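Local coordinates for RNA-directed RNA polymerase (Infectious pancreatic necrosis virus, PDB 3ZED), which probably copies the viral genome as an RNA-dependent RNA polymerase, joining ribonucleoside triphosphates into RNA and existing both free and covalently attached to genomic RNA, at residues 272-277 against 441-446; 333-338 against 420-425; 725-730 against 763-768; 732-737 against 770-775. One frame throughout, in Å; residues are numbered along the deposited sequence.

Interaction 1 (272-277 against 441-446); sequences RDLGRA and ATFAMN
Leu274 meets Phe443 and Thr442 in a small, buried, wholly apolar contact between two helices, 260-278 and 438-452, that lie far apart in sequence. One methyl does most of the touching: CD2 of Leu274 comes within 4.0 Å of Phe443 CA and 4.1 Å of Phe443 CB. It therefore rests on the root of the aromatic side chain and on the backbone beneath it. Relative to the ring it stands at the edge, near the ring plane, so no CH-pi contact over the face is formed. The two side chains cross at about a right angle. Leu274 has CG anti to its own backbone nitrogen (chi1 -172°), which stretches the isobutyl group across the gap. Leu274 CA and Phe443 CA can thus stay 7.7 Å apart. Both helices fall in the sequence region assigned to the palm of this birnavirus polymerase, and they meet by side-chain packing alone, with no hydrogen bond between the segments. Phe443 opens a wider pi-type turn that runs to Asn446. Thr442 adds a looser touch, its CG2 lying 4.5 Å from Leu274 CG. A threonine suits this place because its methyl can face the leucine while its hydroxyl is satisfied inside its own helix, where OG1 is hydrogen-bonded to Pro438 O. Leucine suits the facing position, since the same side chain also packs on Val287 of helix 283-293, while Met445 carries the other flank of helix 438-452 against Leu729 of helix 724-732.

Interaction 2 (333-338 against 420-425); sequences SMVSTP and YYLLTR
Leu422 and Leu423 carry this buried contact within the palm sequence region, meeting Val335 and Ser336 through methyl groups. One turn is closed by Tyr420, whose carbonyl oxygen accepts from both Thr424 N and Thr424 OG1, reaching it from opposite faces of the carbonyl plane; the hydroxyl bond, Thr424 OG1 to Tyr420 O, is 2.8 Å. Tyr421 turns its hydroxyl to Leu205 O. Leu422 follows, pointing at helix 326-340, and its CD1 packs 4.3 Å from Val335 CG1 and equally far from Ser336 CA, where the small serine lets it approach the backbone. Leu423 makes the closest touch, CD1 to Val335 CG1 at 3.8 Å. Val335 presents that methyl because CG1 is anti to its backbone nitrogen (chi1 -180°), one beta-branched residue thus serving two leucines. Thr424 OG1 then accepts from Arg425 NH1 in the guanidinium plane, nearly straight at 169°, and the arginine is further fixed by salt bridges to Glu195 and Glu202. The short helix axes approach to 10.4 Å and cross at 62°. Helix 438-452 lies against both partners, through Trp440 on Val335 and Ala444 on Leu423, while helices 194-204 and 724-732 cover other sides of helix 412-426.

Interaction 3 (725-730 against 763-768); sequences VWRLLD and ELAQQQ
Leu728 and Gln768 cross at about a right angle, the leucine end reaching the terminal amide of the glutamine. The CD2 methyl of Leu728 lies 3.6 Å from Gln768 NE2 and 3.8 Å from Ala765 CA, so it fits between an amide and the backbone of the facing helix. Alanine suits the point of nearest approach: with only a methyl there, Leu728 CA and Ala765 CA come within 5.9 Å, and the segment axes pass at 9.3 Å with 30° between their directions. On the far side of Ala765 CB from Leu728 CD2, Arg727 NH1 approaches that CB obliquely at 3.8 Å. The arginine chain bends at its third torsion (chi3 -90°), and its NH2 forms a salt bridge with Glu762 while also bonding Lys722 O, which probably helps balance the charge beside the apolar contact. Gln768 does two jobs. Its amide end packs on the Leu728 methyl, and its NE2 donates to Gln731 OE1 and to a water that in turn donates to Leu728 O at 3.1 Å; the water adds an indirect link beside the direct bond to Gln731. Both helices lie in the C-terminal family region of birnavirus VP1. Helix 740-752 packs beside both, with Ala746 touching Leu728 and Gln768, while Trp726 and Leu729 turn the other flank of helix 724-732 to helix 412-426.

Interaction 4 (732-737 against 770-775); sequences RTKLRV and LLMKAN
Lys734 NZ forms a salt bridge with Asp730 OD2, which carries the charged end of the lysine back along its own chain and leaves the aliphatic part to face Met772. Asp730 is itself held, its OD1 being hydrogen-bonded to Asn194 ND2. Between the two segments there is no hydrogen bond, and the contact rests on methylenes and methyls. Met772 is its centre: its terminal methyl, CE, sits 3.7 Å from Lys734 CB and 4.0 Å from Lys734 CD, and the two side chains cross at about a right angle. A bend at the third torsion of Met772 (chi3 81°) swings CE to the lysine, whereas the earlier methylene, Met772 CG, packs 3.8 Å from Leu735 CD2. An unbranched, flexible methionine suits this place because one side chain can follow two different neighbours. Leu735, buried, also touches the end of Leu771, CD2 to CD1 at 4.2 Å, so its branched tip is set against two successive residues. Leu771 begins a type I beta turn that runs to Ala774. The contact, within the C-terminal family region of VP1, thus joins the loop between helices 724-732 and 740-752 to the C-terminal end of helix 757-771. Further along that loop, Arg736 forms a salt bridge with Glu284, backbone bonds with Leu777 and a side-chain bond to Asn776 O. Helix 740-752 borders Leu735 through Gln743, helix 438-452 packs on Arg732, and helix 781-789 reaches Val737 through Ser781.

Overall arrangement
From the N terminus, 272-277 comes first and meets 441-446 after 163 intervening residues, so interaction 1 closes a long loop. Interaction 2 opens and closes wholly within that loop, bringing 333-338 to 420-425, and the two share a neighbourhood because helices 412-426 and 438-452 are consecutive and pack together. Interactions 3 and 4 come later; their segments alternate along the chain, so these loops cross, and both use helix 757-771. Helix 724-732 joins the palm region to the C-terminal region: Leu729 and Trp726, on segment 725-730, pack on segment 420-425, and Arg732, on segment 732-737, probably bonds Asn446 on segment 441-446.

Interaction 1 (272-277 against 441-446)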
loop_
_atom_site.group_PDB
_atom_site.type_symbol
_atom_site.label_atom_id
_atom_site.label_comp_id
_atom_site.label_asym_id
_atom_site.label_seq_id
_atom_site.Cartn_x
_atom_site.Cartn_y
_atom_site.Cartn_z
ATOM N N ARG B 272 -10.493 19.952 -14.489
ATOM C CA ARG B 272 -11.005 20.857 -15.529
ATOM C C ARG B 272 -10.292 22.211 -15.477
ATOM O O ARG B 272 -9.885 22.720 -16.523
ATOM C CB ARG B 272 -12.526 21.027 -15.383
ATOM C CG ARG B 272 -13.167 22.168 -16.203
ATOM C CD ARG B 272 -14.683 22.071 -16.281
ATOM N NE ARG B 272 -15.285 21.786 -14.977
ATOM C CZ ARG B 272 -15.963 20.681 -14.692
ATOM N NH1 ARG B 272 -16.170 19.760 -15.629
ATOM N NH2 ARG B 272 -16.460 20.496 -13.476
ATOM N N ASP B 273 -10.135 22.778 -14.260
ATOM C CA ASP B 273 -9.464 24.068 -14.048
ATOM C C ASP B 273 -7.991 23.977 -14.373
ATOM O O ASP B 273 -7.440 24.940 -14.885
ATOM C CB ASP B 273 -9.646 24.584 -12.612
ATOM C CG ASP B 273 -10.969 25.265 -12.310
ATOM O OD1 ASP B 273 -11.889 25.205 -13.168
ATOM O OD2 ASP B 273 -11.092 25.852 -11.212
ATOM N N LEU B 274 -7.358 22.825 -14.088
ATOM C CA LEU B 274 -5.953 22.579 -14.396
ATOM C C LEU B 274 -5.759 22.512 -15.927
ATOM O O LEU B 274 -4.884 23.198 -16.455
ATOM C CB LEU B 274 -5.491 21.287 -13.706
ATOM C CG LEU B 274 -3.997 20.922 -13.735
ATOM C CD1 LEU B 274 -3.128 22.012 -13.070
ATOM C CD2 LEU B 274 -3.768 19.582 -13.045
ATOM N N GLY B 275 -6.596 21.734 -16.609
ATOM C CA GLY B 275 -6.541 21.573 -18.054
ATOM C C GLY B 275 -6.727 22.861 -18.821
ATOM O O GLY B 275 -6.025 23.096 -19.808
ATOM N N ARG B 276 -7.658 23.715 -18.346
ATOM C CA ARG B 276 -7.947 25.011 -18.951
ATOM C C ARG B 276 -6.794 25.976 -18.723
ATOM O O ARG B 276 -6.353 26.619 -19.675
ATOM C CB ARG B 276 -9.250 25.596 -18.390
ATOM C CG ARG B 276 -10.442 25.389 -19.300
ATOM C CD ARG B 276 -11.583 24.702 -18.592
ATOM N NE ARG B 276 -12.322 25.593 -17.694
ATOM C CZ ARG B 276 -13.648 25.711 -17.682
ATOM N NH1 ARG B 276 -14.395 25.005 -18.526
ATOM N NH2 ARG B 276 -14.238 26.545 -16.836
ATOM N N ALA B 277 -6.303 26.065 -17.468
ATOM C CA ALA B 277 -5.203 26.942 -17.064
ATOM C C ALA B 277 -3.915 26.654 -17.836
ATOM O O ALA B 277 -3.226 27.593 -18.217
ATOM C CB ALA B 277 -4.951 26.803 -15.575
ATOM N N ALA B 441 -1.914 14.207 -18.832
ATOM C CA ALA B 441 -0.439 14.126 -18.834
ATOM C C ALA B 441 0.120 15.192 -17.876
ATOM O O ALA B 441 1.079 14.914 -17.170
ATOM C CB ALA B 441 0.112 14.343 -20.246
ATOM N N THR B 442 -0.533 16.375 -17.798
ATOM C CA THR B 442 -0.157 17.478 -16.904
ATOM C C THR B 442 -0.410 17.077 -15.453
ATOM O O THR B 442 0.465 17.266 -14.606
ATOM C CB THR B 442 -0.931 18.759 -17.276
ATOM O OG1 THR B 442 -0.679 19.040 -18.649
ATOM C CG2 THR B 442 -0.533 19.970 -16.417
ATOM N N PHE B 443 -1.607 16.525 -15.165
ATOM C CA PHE B 443 -1.915 16.093 -13.812
ATOM C C PHE B 443 -0.938 15.035 -13.375
ATOM O O PHE B 443 -0.304 15.209 -12.338
ATOM C CB PHE B 443 -3.358 15.574 -13.683
ATOM C CG PHE B 443 -3.631 14.959 -12.328
ATOM C CD1 PHE B 443 -3.654 15.749 -11.175
ATOM C CD2 PHE B 443 -3.771 13.581 -12.188
ATOM C CE1 PHE B 443 -3.852 15.174 -9.909
ATOM C CE2 PHE B 443 -3.955 13.000 -10.920
ATOM C CZ PHE B 443 -3.995 13.801 -9.788
ATOM N N ALA B 444 -0.773 13.967 -14.179
ATOM C CA ALA B 444 0.071 12.825 -13.814
ATOM C C ALA B 444 1.551 13.167 -13.695
ATOM O O ALA B 444 2.173 12.781 -12.703
ATOM C CB ALA B 444 -0.118 11.693 -14.815
ATOM N N MET B 445 2.110 13.894 -14.681
ATOM C CA MET B 445 3.543 14.179 -14.723
ATOM C C MET B 445 3.972 15.435 -14.003
ATOM O O MET B 445 5.046 15.454 -13.409
ATOM C CB MET B 445 4.043 14.286 -16.189
ATOM C CG MET B 445 3.763 13.049 -17.064
ATOM S SD MET B 445 4.205 11.425 -16.343
ATOM C CE MET B 445 5.960 11.608 -16.153
ATOM N N ASN B 446 3.188 16.491 -14.103
ATOM C CA ASN B 446 3.632 17.786 -13.626
ATOM C C ASN B 446 3.075 18.221 -12.287
ATOM O O ASN B 446 3.677 19.106 -11.678
ATOM C CB ASN B 446 3.295 18.858 -14.682
ATOM C CG ASN B 446 3.841 18.564 -16.059
ATOM O OD1 ASN B 446 3.106 18.231 -16.970
ATOM N ND2 ASN B 446 5.136 18.713 -16.253
#

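Interaction 2 (333-338 against 420-425)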
loop_
_atom_site.group_PDB
_atom_site.type_symbol
_atom_site.label_atom_id
_atom_site.label_comp_id
_atom_site.label_asym_id
_atom_site.label_seq_id
_atom_site.Cartn_x
_atom_site.Cartn_y
_atom_site.Cartn_z
ATOM N N SER B 333 -6.005 7.243 -8.343
ATOM C CA SER B 333 -6.489 5.867 -8.507
ATOM C C SER B 333 -6.979 5.618 -9.912
ATOM O O SER B 333 -6.877 4.482 -10.367
ATOM C CB SER B 333 -7.579 5.542 -7.491
ATOM O OG SER B 333 -7.026 5.624 -6.191
ATOM N N MET B 334 -7.457 6.667 -10.616
ATOM C CA MET B 334 -7.877 6.565 -12.017
ATOM C C MET B 334 -6.663 6.241 -12.939
ATOM O O MET B 334 -6.844 5.655 -13.995
ATOM C CB MET B 334 -8.565 7.859 -12.468
ATOM C CG MET B 334 -10.007 7.937 -12.054
ATOM S SD MET B 334 -10.750 9.569 -12.332
ATOM C CE MET B 334 -10.842 9.604 -14.115
ATOM N N VAL B 335 -5.439 6.589 -12.520
ATOM C CA VAL B 335 -4.218 6.324 -13.305
ATOM C C VAL B 335 -3.678 4.904 -12.982
ATOM O O VAL B 335 -3.343 4.148 -13.889
ATOM C CB VAL B 335 -3.125 7.426 -13.069
ATOM C CG1 VAL B 335 -1.855 7.157 -13.886
ATOM C CG2 VAL B 335 -3.676 8.829 -13.354
ATOM N N SER B 336 -3.587 4.558 -11.697
ATOM C CA SER B 336 -2.983 3.294 -11.267
ATOM C C SER B 336 -3.879 2.055 -11.339
ATOM O O SER B 336 -3.434 1.046 -11.881
ATOM C CB SER B 336 -2.434 3.418 -9.851
ATOM O OG SER B 336 -3.428 3.875 -8.952
ATOM N N THR B 337 -5.102 2.105 -10.777
ATOM C CA THR B 337 -5.954 0.925 -10.627
ATOM C C THR B 337 -6.367 0.275 -11.968
ATOM O O THR B 337 -6.282 -0.950 -11.997
ATOM C CB THR B 337 -7.137 1.160 -9.675
ATOM O OG1 THR B 337 -8.004 2.141 -10.202
ATOM C CG2 THR B 337 -6.689 1.596 -8.274
ATOM N N PRO B 338 -6.703 0.975 -13.094
ATOM C CA PRO B 338 -7.037 0.233 -14.335
ATOM C C PRO B 338 -5.839 -0.562 -14.881
ATOM O O PRO B 338 -6.040 -1.598 -15.510
ATOM C CB PRO B 338 -7.482 1.342 -15.312
ATOM C CG PRO B 338 -7.864 2.485 -14.443
ATOM C CD PRO B 338 -6.873 2.429 -13.305
ATOM N N TYR B 420 5.631 8.031 -15.328
ATOM C CA TYR B 420 6.198 7.848 -16.664
ATOM C C TYR B 420 5.987 6.387 -17.117
ATOM O O TYR B 420 5.518 6.151 -18.222
ATOM C CB TYR B 420 7.692 8.226 -16.660
ATOM C CG TYR B 420 8.386 7.948 -17.975
ATOM C CD1 TYR B 420 8.392 8.896 -18.997
ATOM C CD2 TYR B 420 9.034 6.735 -18.202
ATOM C CE1 TYR B 420 8.995 8.632 -20.223
ATOM C CE2 TYR B 420 9.637 6.459 -19.427
ATOM C CZ TYR B 420 9.625 7.416 -20.432
ATOM O OH TYR B 420 10.231 7.160 -21.638
ATOM N N TYR B 421 6.338 5.419 -16.247
ATOM C CA TYR B 421 6.211 3.987 -16.523
ATOM C C TYR B 421 4.751 3.586 -16.787
ATOM O O TYR B 421 4.487 2.882 -17.761
ATOM C CB TYR B 421 6.797 3.168 -15.364
ATOM C CG TYR B 421 6.698 1.675 -15.576
ATOM C CD1 TYR B 421 7.408 1.046 -16.594
ATOM C CD2 TYR B 421 5.897 0.889 -14.757
ATOM C CE1 TYR B 421 7.306 -0.325 -16.808
ATOM C CE2 TYR B 421 5.793 -0.486 -14.952
ATOM C CZ TYR B 421 6.490 -1.087 -15.988
ATOM O OH TYR B 421 6.411 -2.441 -16.168
ATOM N N LEU B 422 3.807 4.065 -15.962
ATOM C CA LEU B 422 2.385 3.758 -16.132
ATOM C C LEU B 422 1.813 4.350 -17.430
ATOM O O LEU B 422 1.048 3.680 -18.112
ATOM C CB LEU B 422 1.571 4.272 -14.933
ATOM C CG LEU B 422 1.818 3.605 -13.545
ATOM C CD1 LEU B 422 1.016 4.299 -12.480
ATOM C CD2 LEU B 422 1.421 2.129 -13.541
ATOM N N LEU B 423 2.186 5.597 -17.776
ATOM C CA LEU B 423 1.655 6.263 -18.969
ATOM C C LEU B 423 2.280 5.760 -20.264
ATOM O O LEU B 423 1.606 5.798 -21.280
ATOM C CB LEU B 423 1.787 7.792 -18.880
ATOM C CG LEU B 423 0.530 8.542 -18.401
ATOM C CD1 LEU B 423 0.193 8.201 -16.936
ATOM C CD2 LEU B 423 0.705 10.048 -18.557
ATOM N N THR B 424 3.529 5.255 -20.231
ATOM C CA THR B 424 4.182 4.749 -21.441
ATOM C C THR B 424 3.878 3.247 -21.644
ATOM O O THR B 424 3.594 2.845 -22.756
ATOM C CB THR B 424 5.714 5.029 -21.432
ATOM O OG1 THR B 424 6.322 4.440 -20.282
ATOM C CG2 THR B 424 6.048 6.514 -21.462
ATOM N N ARG B 425 3.936 2.428 -20.585
ATOM C CA ARG B 425 3.743 0.984 -20.702
ATOM C C ARG B 425 2.296 0.530 -20.446
ATOM O O ARG B 425 1.923 -0.546 -20.909
ATOM C CB ARG B 425 4.711 0.224 -19.755
ATOM C CG ARG B 425 6.121 -0.025 -20.318
ATOM C CD ARG B 425 6.935 1.248 -20.507
ATOM N NE ARG B 425 8.287 0.941 -20.968
ATOM C CZ ARG B 425 9.205 1.840 -21.299
ATOM N NH1 ARG B 425 8.939 3.138 -21.212
ATOM N NH2 ARG B 425 10.400 1.448 -21.717
#

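Interaction 3 (725-730 against 763-768)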
loop_
_atom_site.group_PDB
_atom_site.type_symbol
_atom_site.label_atom_id
_atom_site.label_comp_id
_atom_site.label_asym_id
_atom_site.label_seq_id
_atom_site.Cartn_x
_atom_site.Cartn_y
_atom_site.Cartn_z
ATOM N N VAL B 725 6.179 9.872 -28.653
ATOM C CA VAL B 725 5.133 10.090 -27.646
ATOM C C VAL B 725 5.775 10.005 -26.242
ATOM O O VAL B 725 5.523 10.863 -25.388
ATOM C CB VAL B 725 3.945 9.082 -27.806
ATOM C CG1 VAL B 725 2.943 9.203 -26.656
ATOM C CG2 VAL B 725 3.245 9.242 -29.159
ATOM N N TRP B 726 6.622 8.982 -26.036
ATOM C CA TRP B 726 7.324 8.732 -24.780
ATOM C C TRP B 726 8.373 9.811 -24.543
ATOM O O TRP B 726 8.515 10.269 -23.416
ATOM C CB TRP B 726 7.955 7.329 -24.787
ATOM C CG TRP B 726 6.982 6.169 -24.851
ATOM C CD1 TRP B 726 5.630 6.225 -25.043
ATOM C CD2 TRP B 726 7.312 4.776 -24.744
ATOM N NE1 TRP B 726 5.093 4.956 -25.036
ATOM C CE2 TRP B 726 6.106 4.044 -24.874
ATOM C CE3 TRP B 726 8.512 4.071 -24.530
ATOM C CZ2 TRP B 726 6.063 2.645 -24.789
ATOM C CZ3 TRP B 726 8.472 2.683 -24.479
ATOM C CH2 TRP B 726 7.255 1.986 -24.584
ATOM N N ARG B 727 9.059 10.265 -25.617
ATOM C CA ARG B 727 10.048 11.341 -25.562
ATOM C C ARG B 727 9.398 12.644 -25.101
ATOM O O ARG B 727 9.981 13.344 -24.283
ATOM C CB ARG B 727 10.730 11.525 -26.913
ATOM C CG ARG B 727 12.054 10.798 -26.976
ATOM C CD ARG B 727 12.880 11.245 -28.158
ATOM N NE ARG B 727 12.573 10.400 -29.310
ATOM C CZ ARG B 727 12.266 10.831 -30.530
ATOM N NH1 ARG B 727 12.219 12.135 -30.790
ATOM N NH2 ARG B 727 11.990 9.964 -31.494
ATOM N N LEU B 728 8.161 12.923 -25.566
ATOM C CA LEU B 728 7.391 14.100 -25.155
ATOM C C LEU B 728 7.075 14.044 -23.661
ATOM O O LEU B 728 7.159 15.068 -22.986
ATOM C CB LEU B 728 6.084 14.216 -25.962
ATOM C CG LEU B 728 6.178 14.722 -27.413
ATOM C CD1 LEU B 728 4.814 14.766 -28.045
ATOM C CD2 LEU B 728 6.790 16.118 -27.484
ATOM N N LEU B 729 6.755 12.841 -23.146
ATOM C CA LEU B 729 6.433 12.602 -21.734
ATOM C C LEU B 729 7.676 12.770 -20.861
ATOM O O LEU B 729 7.581 13.314 -19.760
ATOM C CB LEU B 729 5.805 11.218 -21.536
ATOM C CG LEU B 729 4.906 11.101 -20.316
ATOM C CD1 LEU B 729 3.538 11.765 -20.583
ATOM C CD2 LEU B 729 4.762 9.634 -19.883
ATOM N N ASP B 730 8.834 12.326 -21.352
ATOM C CA ASP B 730 10.104 12.522 -20.654
ATOM C C ASP B 730 10.493 14.022 -20.642
ATOM O O ASP B 730 10.940 14.519 -19.613
ATOM C CB ASP B 730 11.214 11.680 -21.303
ATOM C CG ASP B 730 12.495 11.633 -20.493
ATOM O OD1 ASP B 730 12.406 11.465 -19.248
ATOM O OD2 ASP B 730 13.585 11.734 -21.102
ATOM N N GLU B 763 8.107 15.024 -35.426
ATOM C CA GLU B 763 8.578 16.350 -35.800
ATOM C C GLU B 763 8.414 17.341 -34.634
ATOM O O GLU B 763 9.301 18.176 -34.408
ATOM C CB GLU B 763 7.851 16.849 -37.060
ATOM C CG GLU B 763 8.250 16.112 -38.334
ATOM C CD GLU B 763 7.414 16.404 -39.569
ATOM O OE1 GLU B 763 6.570 17.329 -39.516
ATOM O OE2 GLU B 763 7.600 15.705 -40.592
ATOM N N LEU B 764 7.309 17.213 -33.867
ATOM C CA LEU B 764 7.015 18.098 -32.738
ATOM C C LEU B 764 7.971 17.837 -31.565
ATOM O O LEU B 764 8.384 18.797 -30.914
ATOM C CB LEU B 764 5.545 17.993 -32.301
ATOM C CG LEU B 764 4.521 18.683 -33.229
ATOM C CD1 LEU B 764 3.140 18.099 -33.050
ATOM C CD2 LEU B 764 4.471 20.184 -33.006
ATOM N N ALA B 765 8.350 16.559 -31.324
ATOM C CA ALA B 765 9.313 16.166 -30.295
ATOM C C ALA B 765 10.699 16.748 -30.619
ATOM O O ALA B 765 11.311 17.379 -29.753
ATOM C CB ALA B 765 9.380 14.648 -30.183
ATOM N N GLN B 766 11.151 16.600 -31.895
ATOM C CA GLN B 766 12.427 17.117 -32.406
ATOM C C GLN B 766 12.475 18.641 -32.252
ATOM O O GLN B 766 13.496 19.184 -31.815
ATOM C CB GLN B 766 12.632 16.705 -33.874
ATOM N N GLN B 767 11.348 19.310 -32.550
ATOM C CA GLN B 767 11.163 20.751 -32.407
ATOM C C GLN B 767 11.289 21.157 -30.927
ATOM O O GLN B 767 12.023 22.091 -30.604
ATOM C CB GLN B 767 9.785 21.129 -32.963
ATOM C CG GLN B 767 9.539 22.612 -33.204
ATOM C CD GLN B 767 8.127 22.826 -33.688
ATOM O OE1 GLN B 767 7.302 23.439 -33.000
ATOM N NE2 GLN B 767 7.799 22.279 -34.860
ATOM N N GLN B 768 10.611 20.414 -30.030
ATOM C CA GLN B 768 10.624 20.656 -28.590
ATOM C C GLN B 768 12.018 20.386 -27.983
ATOM O O GLN B 768 12.425 21.106 -27.076
ATOM C CB GLN B 768 9.546 19.821 -27.892
ATOM C CG GLN B 768 9.135 20.390 -26.538
ATOM C CD GLN B 768 7.847 19.799 -26.035
ATOM O OE1 GLN B 768 6.756 20.328 -26.283
ATOM N NE2 GLN B 768 7.943 18.694 -25.318
HETATM O O HOH W 1 5.916 17.916 -23.154
#

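Interaction 4 (732-737 against 770-775)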
loop_
_atom_site.group_PDB
_atom_site.type_symbol
_atom_site.label_atom_id
_atom_site.label_comp_id
_atom_site.label_asym_id
_atom_site.label_seq_id
_atom_site.Cartn_x
_atom_site.Cartn_y
_atom_site.Cartn_z
ATOM N N ARG B 732 8.439 16.538 -20.737
ATOM C CA ARG B 732 7.422 17.090 -19.839
ATOM C C ARG B 732 7.923 17.151 -18.365
ATOM O O ARG B 732 7.534 18.059 -17.626
ATOM C CB ARG B 732 6.139 16.234 -19.950
ATOM C CG ARG B 732 4.932 16.751 -19.185
ATOM C CD ARG B 732 3.665 15.965 -19.504
ATOM N NE ARG B 732 3.052 16.352 -20.780
ATOM C CZ ARG B 732 2.268 17.412 -20.952
ATOM N NH1 ARG B 732 2.054 18.261 -19.947
ATOM N NH2 ARG B 732 1.715 17.648 -22.131
ATOM N N THR B 733 8.822 16.230 -17.969
ATOM C CA THR B 733 9.385 16.177 -16.608
ATOM C C THR B 733 10.488 17.211 -16.404
ATOM O O THR B 733 10.843 17.480 -15.259
ATOM C CB THR B 733 9.909 14.757 -16.250
ATOM O OG1 THR B 733 11.118 14.478 -16.959
ATOM C CG2 THR B 733 8.877 13.664 -16.487
ATOM N N LYS B 734 11.008 17.792 -17.495
ATOM C CA LYS B 734 12.117 18.746 -17.489
ATOM C C LYS B 734 11.697 20.192 -17.786
ATOM O O LYS B 734 12.386 21.110 -17.346
ATOM C CB LYS B 734 13.184 18.316 -18.514
ATOM C CG LYS B 734 13.862 16.982 -18.176
ATOM C CD LYS B 734 14.255 16.235 -19.440
ATOM C CE LYS B 734 14.998 14.964 -19.148
ATOM N NZ LYS B 734 15.331 14.238 -20.400
ATOM N N LEU B 735 10.602 20.415 -18.526
ATOM C CA LEU B 735 10.181 21.773 -18.906
ATOM C C LEU B 735 9.306 22.465 -17.851
ATOM O O LEU B 735 8.466 21.819 -17.230
ATOM C CB LEU B 735 9.434 21.727 -20.234
ATOM C CG LEU B 735 10.279 21.469 -21.483
ATOM C CD1 LEU B 735 9.451 20.777 -22.560
ATOM C CD2 LEU B 735 10.871 22.768 -22.027
ATOM N N ARG B 736 9.473 23.794 -17.692
ATOM C CA ARG B 736 8.714 24.604 -16.723
ATOM C C ARG B 736 7.229 24.749 -17.136
ATOM O O ARG B 736 6.875 24.539 -18.304
ATOM C CB ARG B 736 9.370 25.986 -16.492
ATOM C CG ARG B 736 9.424 26.884 -17.718
ATOM C CD ARG B 736 10.253 28.128 -17.491
ATOM N NE ARG B 736 9.613 29.098 -16.602
ATOM C CZ ARG B 736 10.218 30.175 -16.109
ATOM N NH1 ARG B 736 11.486 30.431 -16.412
ATOM N NH2 ARG B 736 9.562 31.005 -15.309
ATOM N N VAL B 737 6.377 25.120 -16.151
ATOM C CA VAL B 737 4.914 25.232 -16.246
ATOM C C VAL B 737 4.450 26.308 -17.273
ATOM O O VAL B 737 3.388 26.125 -17.871
ATOM C CB VAL B 737 4.320 25.417 -14.814
ATOM C CG1 VAL B 737 3.003 26.164 -14.798
ATOM C CG2 VAL B 737 4.165 24.065 -14.122
ATOM N N LEU B 770 14.866 20.958 -29.448
ATOM C CA LEU B 770 15.664 22.123 -29.834
ATOM C C LEU B 770 15.440 23.308 -28.900
ATOM O O LEU B 770 16.424 23.919 -28.484
ATOM C CB LEU B 770 15.383 22.571 -31.281
ATOM C CG LEU B 770 15.801 21.642 -32.418
ATOM C CD1 LEU B 770 15.234 22.131 -33.725
ATOM C CD2 LEU B 770 17.316 21.529 -32.526
ATOM N N LEU B 771 14.169 23.642 -28.566
ATOM C CA LEU B 771 13.866 24.776 -27.676
ATOM C C LEU B 771 14.326 24.511 -26.226
ATOM O O LEU B 771 14.438 25.461 -25.448
ATOM C CB LEU B 771 12.383 25.218 -27.713
ATOM C CG LEU B 771 11.279 24.183 -27.501
ATOM C CD1 LEU B 771 10.844 24.121 -26.038
ATOM C CD2 LEU B 771 10.078 24.499 -28.393
ATOM N N MET B 772 14.666 23.243 -25.894
ATOM C CA MET B 772 15.155 22.842 -24.574
ATOM C C MET B 772 16.633 23.241 -24.352
ATOM O O MET B 772 17.130 23.086 -23.240
ATOM C CB MET B 772 14.949 21.344 -24.354
ATOM C CG MET B 772 13.501 20.995 -24.045
ATOM S SD MET B 772 13.199 19.240 -23.746
ATOM C CE MET B 772 13.691 19.122 -22.081
ATOM N N LYS B 773 17.311 23.812 -25.390
ATOM C CA LYS B 773 18.681 24.341 -25.307
ATOM C C LYS B 773 18.661 25.678 -24.535
ATOM O O LYS B 773 19.715 26.161 -24.102
ATOM C CB LYS B 773 19.310 24.510 -26.698
ATOM N N ALA B 774 17.447 26.260 -24.352
ATOM C CA ALA B 774 17.204 27.448 -23.532
ATOM C C ALA B 774 17.038 26.971 -22.073
ATOM O O ALA B 774 16.017 26.363 -21.724
ATOM C CB ALA B 774 15.970 28.199 -24.025
ATOM N N ASN B 775 18.080 27.179 -21.241
ATOM C CA ASN B 775 18.100 26.710 -19.850
ATOM C C ASN B 775 17.050 27.411 -18.985
ATOM O O ASN B 775 16.599 26.834 -17.983
ATOM C CB ASN B 775 19.492 26.835 -19.242
ATOM C CG ASN B 775 20.376 25.677 -19.648
ATOM O OD1 ASN B 775 20.193 24.522 -19.206
ATOM N ND2 ASN B 775 21.352 25.964 -20.514
#